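Local coordinates for glycosyl hydrolase (Aspergillus fumigatus, PDB 2X8R), which probably hydrolyses the beta-1,4 linkages between N-acetylmuramic acid and N-acetylglucosamine in bacterial peptidoglycan, as a secreted lysozyme of glycoside hydrolase family 25, at residues A140-N144 and R145-N149; T202-R205 and K206-S209. All coordinates share one frame; numbering follows the deposited sequence. Where two conformers were deposited one is given.

Overall arrangement
Interactions 1 and 2 are both local contacts within single short helices, 140-147 and 201-209, and they come in series along the chain. Their centres lie about 28 Å apart and their nearest atoms about 16 Å, so they do not touch. Both helices belong to the barrel-like fold of this family, in which the strands form one curled sheet. Helix 140-147 lies in the crossover between the parallel strands 135-138 and 159-162, whereas helix 201-209 follows the antiparallel strand 193-198 and packs back on it near the C-terminus. The two sites therefore belong to separate parts of the fold, one within the parallel beta-alpha-beta part of the barrel, the other on its C-terminal helix.

Interaction 1. Residues A140-N144 and R145-N149; sequences ADWWN and RCTGN
A chi1 of -171° turns the indole of Trp142 away from its own N, and a chi1 of -64° sets Cys146 SG beside the backbone N, which puts the sulfur and CB against one indole face. Cys146 CB stands 3.5 Å from the centroid of the six-membered ring of Trp142, a CH-pi contact. Its SG sits over the five-membered ring on the same face, also 3.5 Å from that centroid, as a sulfur-aromatic contact, while the disulfide to Cys107 ties this sulfur to a loop. Trp143 repeats the scheme with Thr147, whose CG2 lies over the face of the Trp143 six-membered ring, 4.0 Å from its centroid. The neighbouring OG1 hovers over the same face but has two backbone partners, donating to Trp143 O at 2.6 Å and accepting from Ala150 N. That Trp143 carbonyl is gripped three times at the helix end: Thr147 N also donates to it, as does Asn149 N from 3.2 Å, beyond Gly148 with its positive phi. Asn149 OD1 approaches the Trp143 edge in the ring plane, 3.4 Å from CD1. It also accepts from Gly174 N and from a water that bridges to Ala140 O, while the indole N-H of Trp143 is taken by Ala150 O. On the exposed side Arg145 bends at chi3 to form a salt bridge with Asp141, NH1 lying 2.7 Å from OD2 on its syn side but tilted out of the carboxylate plane; the NH2 to OD1 bond is weak, in keeping with planes 51° apart. Asp141 OD2 has a second partner in Tyr100 OH. The helix lies in the crossover of a beta-alpha-beta unit between strands 135-138 and 159-162; Trp142, Trp143 and Thr147 pack on helix 112-130, and Trp143 reaches Ile136 and Thr138 of the first strand.

Interaction 2. Residues T202-R205 and K206-S209; sequences TQLR and KLAS
Regular alpha-helical bonds run from 206-209 back to 202-205, with Lys206 N, Leu207 N, Ala208 N and Ser209 N each donating to the carbonyl four residues earlier, the Ser209 N to Arg205 O bond being 2.9 Å long. Among the side chains, Leu204 and Leu207 make the apolar contact: CD1 of Leu204 and CD2 of Leu207 approach to 4.1 Å, the two isobutyl groups meeting obliquely. In both residues CG is anti to the backbone N (chi1 173° in Leu204 and 174° in Leu207), which sends the two branched ends down the same flank of the helix. CB of Leu207 also rests against the backbone, 3.3 Å from Leu204 O. Leu204 on that flank is buried, whereas Leu207 is partly exposed. In the barrel fold of this family the helix follows strand 193-198 and lies back against it, so that Phe197 meets both leucines as well as Gln203; Leu92 of a loop touches Leu204, and the loop residues Pro93 and Pro158 touch Leu207. Ala208 is buried like Leu204, its CB 3.5 Å from Arg205 O. On the exposed side, the bent Gln203 side chain brings its amide alongside the aliphatic part of Lys206, CD 3.9 Å from Lys206 CD. Lys206 was deposited in two conformers, so this approach, and the tighter one of Gln203 NE2 to Lys206 CE, is doubtful in detail. Towards the C-terminal end the carbonyls turn to partners from other parts of the chain: Leu207 O accepts from Arg132 NH2, and Ala208 O from the indole N-H of Trp85 and, weakly, from Arg132 NH1.

Interaction 1. Residues A140-N144 and R145-N149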
loop_
_atom_site.group_PDB
_atom_site.type_symbol
_atom_site.label_atom_id
_atom_site.label_comp_id
_atom_site.label_asym_id
_atom_site.label_seq_id
_atom_site.Cartn_x
_atom_site.Cartn_y
_atom_site.Cartn_z
ATOM N N ALA A 140 -2.849 -12.469 4.558
ATOM C CA ALA A 140 -2.951 -13.806 3.953
ATOM C C ALA A 140 -4.400 -14.335 4.061
ATOM O O ALA A 140 -4.923 -14.916 3.109
ATOM C CB ALA A 140 -1.950 -14.772 4.603
ATOM N N ASP A 141 -5.027 -14.094 5.213
ATOM C CA ASP A 141 -6.391 -14.536 5.494
ATOM C C ASP A 141 -7.353 -13.930 4.474
ATOM O O ASP A 141 -8.192 -14.632 3.890
ATOM C CB ASP A 141 -6.824 -14.097 6.900
ATOM C CG ASP A 141 -8.318 -14.237 7.081
ATOM O OD1 ASP A 141 -8.743 -15.372 7.346
ATOM O OD2 ASP A 141 -9.049 -13.234 6.885
ATOM N N TRP A 142 -7.241 -12.608 4.262
ATOM C CA TRP A 142 -8.155 -11.965 3.334
ATOM C C TRP A 142 -7.948 -12.473 1.895
ATOM O O TRP A 142 -8.902 -12.814 1.199
ATOM C CB TRP A 142 -7.970 -10.448 3.414
ATOM C CG TRP A 142 -9.100 -9.748 2.600
ATOM C CD1 TRP A 142 -10.265 -9.257 3.081
ATOM C CD2 TRP A 142 -9.098 -9.487 1.183
ATOM N NE1 TRP A 142 -11.011 -8.693 2.047
ATOM C CE2 TRP A 142 -10.328 -8.854 0.874
ATOM C CE3 TRP A 142 -8.197 -9.767 0.143
ATOM C CZ2 TRP A 142 -10.674 -8.455 -0.448
ATOM C CZ3 TRP A 142 -8.530 -9.404 -1.168
ATOM C CH2 TRP A 142 -9.761 -8.748 -1.455
ATOM N N TRP A 143 -6.681 -12.554 1.466
ATOM C CA TRP A 143 -6.356 -13.012 0.138
ATOM C C TRP A 143 -6.902 -14.424 -0.105
ATOM O O TRP A 143 -7.444 -14.711 -1.185
ATOM C CB TRP A 143 -4.836 -12.990 -0.090
ATOM C CG TRP A 143 -4.477 -13.025 -1.526
ATOM C CD1 TRP A 143 -4.034 -14.117 -2.238
ATOM C CD2 TRP A 143 -4.558 -11.938 -2.462
ATOM N NE1 TRP A 143 -3.823 -13.768 -3.569
ATOM C CE2 TRP A 143 -4.108 -12.438 -3.725
ATOM C CE3 TRP A 143 -4.922 -10.596 -2.354
ATOM C CZ2 TRP A 143 -4.045 -11.636 -4.875
ATOM C CZ3 TRP A 143 -4.837 -9.790 -3.512
ATOM C CH2 TRP A 143 -4.407 -10.321 -4.749
ATOM N N ASN A 144 -6.803 -15.265 0.921
ATOM C CA ASN A 144 -7.337 -16.599 0.797
ATOM C C ASN A 144 -8.856 -16.556 0.671
ATOM O O ASN A 144 -9.410 -17.163 -0.281
ATOM C CB ASN A 144 -6.925 -17.439 1.987
ATOM C CG ASN A 144 -7.391 -18.865 1.832
ATOM O OD1 ASN A 144 -6.961 -19.559 0.904
ATOM N ND2 ASN A 144 -8.331 -19.296 2.706
ATOM N N ARG A 145 -9.517 -15.814 1.564
ATOM C CA ARG A 145 -10.989 -15.817 1.566
ATOM C C ARG A 145 -11.567 -15.164 0.321
ATOM O O ARG A 145 -12.528 -15.691 -0.270
ATOM C CB ARG A 145 -11.576 -15.140 2.795
ATOM C CG ARG A 145 -13.134 -15.044 2.784
ATOM C CD ARG A 145 -13.641 -14.414 4.082
ATOM N NE ARG A 145 -13.129 -15.159 5.229
ATOM C CZ ARG A 145 -12.133 -14.769 6.034
ATOM N NH1 ARG A 145 -11.533 -13.589 5.866
ATOM N NH2 ARG A 145 -11.758 -15.570 7.035
ATOM N N CYS A 146 -11.001 -14.026 -0.074
ATOM C CA CYS A 146 -11.698 -13.238 -1.086
ATOM C C CYS A 146 -11.223 -13.442 -2.522
ATOM O O CYS A 146 -11.902 -13.003 -3.444
ATOM C CB CYS A 146 -11.652 -11.755 -0.704
ATOM S SG CYS A 146 -12.545 -11.376 0.842
ATOM N N THR A 147 -10.065 -14.068 -2.691
ATOM C CA THR A 147 -9.545 -14.358 -4.029
ATOM C C THR A 147 -9.354 -15.841 -4.305
ATOM O O THR A 147 -8.949 -16.221 -5.423
ATOM C CB THR A 147 -8.211 -13.605 -4.392
ATOM O OG1 THR A 147 -7.096 -14.209 -3.714
ATOM C CG2 THR A 147 -8.319 -12.128 -4.008
ATOM N N GLY A 148 -9.628 -16.684 -3.310
ATOM C CA GLY A 148 -9.256 -18.108 -3.416
ATOM C C GLY A 148 -7.749 -18.314 -3.424
ATOM O O GLY A 148 -7.233 -19.247 -4.071
ATOM N N ASN A 149 -7.041 -17.435 -2.719
ATOM C CA ASN A 149 -5.572 -17.415 -2.666
ATOM C C ASN A 149 -4.929 -17.312 -4.035
ATOM O O ASN A 149 -4.008 -18.054 -4.373
ATOM C CB ASN A 149 -5.027 -18.627 -1.897
ATOM C CG ASN A 149 -3.642 -18.399 -1.387
ATOM O OD1 ASN A 149 -3.259 -17.264 -1.092
ATOM N ND2 ASN A 149 -2.863 -19.481 -1.262
HETATM O O HOH W 1 -3.307 -16.673 1.831
#

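Interaction 2. Residues T202-R205 and K206-S209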
loop_
_atom_site.group_PDB
_atom_site.type_symbol
_atom_site.label_atom_id
_atom_site.label_comp_id
_atom_site.label_asym_id
_atom_site.label_seq_id
_atom_site.Cartn_x
_atom_site.Cartn_y
_atom_site.Cartn_z
ATOM N N THR A 202 19.670 0.191 -0.118
ATOM C CA THR A 202 19.930 0.173 -1.560
ATOM C C THR A 202 18.771 -0.503 -2.316
ATOM O O THR A 202 18.401 -0.019 -3.406
ATOM C CB THR A 202 21.304 -0.443 -1.970
ATOM O OG1 THR A 202 21.433 -1.701 -1.361
ATOM C CG2 THR A 202 22.453 0.447 -1.523
ATOM N N GLN A 203 18.221 -1.586 -1.762
ATOM C CA GLN A 203 17.093 -2.263 -2.404
ATOM C C GLN A 203 15.803 -1.486 -2.267
ATOM O O GLN A 203 14.938 -1.552 -3.157
ATOM C CB GLN A 203 16.927 -3.686 -1.863
ATOM C CG GLN A 203 18.046 -4.613 -2.360
ATOM C CD GLN A 203 18.122 -4.677 -3.889
ATOM O OE1 GLN A 203 17.193 -5.146 -4.560
ATOM N NE2 GLN A 203 19.220 -4.191 -4.446
ATOM N N LEU A 204 15.638 -0.783 -1.150
ATOM C CA LEU A 204 14.493 0.125 -1.041
ATOM C C LEU A 204 14.541 1.216 -2.129
ATOM O O LEU A 204 13.507 1.490 -2.805
ATOM C CB LEU A 204 14.388 0.737 0.367
ATOM C CG LEU A 204 13.345 1.830 0.621
ATOM C CD1 LEU A 204 11.974 1.264 0.309
ATOM C CD2 LEU A 204 13.450 2.246 2.089
ATOM N N ARG A 205 15.702 1.855 -2.313
ATOM C CA ARG A 205 15.805 2.848 -3.414
ATOM C C ARG A 205 15.484 2.242 -4.810
ATOM O O ARG A 205 15.000 2.959 -5.688
ATOM C CB ARG A 205 17.187 3.517 -3.407
ATOM C CG ARG A 205 17.364 4.370 -2.156
ATOM C CD ARG A 205 18.491 5.435 -2.266
ATOM N NE ARG A 205 18.790 6.041 -0.967
ATOM C CZ ARG A 205 18.087 7.014 -0.382
ATOM N NH1 ARG A 205 17.005 7.541 -0.961
ATOM N NH2 ARG A 205 18.470 7.475 0.805
ATOM N N LYS A 206 15.772 0.951 -5.007
ATOM C CA LYS A 206 15.418 0.274 -6.261
ATOM C C LYS A 206 13.910 0.062 -6.357
ATOM O O LYS A 206 13.332 0.146 -7.444
ATOM C CB LYS A 206 16.113 -1.078 -6.384
ATOM C CG LYS A 206 17.601 -1.050 -6.698
ATOM C CD LYS A 206 18.008 -2.481 -7.139
ATOM C CE LYS A 206 19.505 -2.727 -7.137
ATOM N NZ LYS A 206 20.245 -1.517 -7.596
ATOM N N LEU A 207 13.263 -0.227 -5.228
ATOM C CA LEU A 207 11.782 -0.288 -5.245
ATOM C C LEU A 207 11.255 1.084 -5.693
ATOM O O LEU A 207 10.320 1.141 -6.480
ATOM C CB LEU A 207 11.232 -0.634 -3.850
ATOM C CG LEU A 207 9.696 -0.599 -3.673
ATOM C CD1 LEU A 207 8.962 -1.635 -4.589
ATOM C CD2 LEU A 207 9.361 -0.717 -2.183
ATOM N N ALA A 208 11.838 2.166 -5.178
ATOM C CA ALA A 208 11.399 3.537 -5.571
ATOM C C ALA A 208 11.657 3.792 -7.059
ATOM O O ALA A 208 10.751 4.233 -7.772
ATOM C CB ALA A 208 12.088 4.615 -4.691
ATOM N N SER A 209 12.872 3.492 -7.535
ATOM C CA SER A 209 13.228 3.840 -8.934
ATOM C C SER A 209 12.627 2.927 -9.977
ATOM O O SER A 209 12.404 3.365 -11.131
ATOM C CB SER A 209 14.743 3.840 -9.119
ATOM O OG SER A 209 15.208 2.520 -9.027
#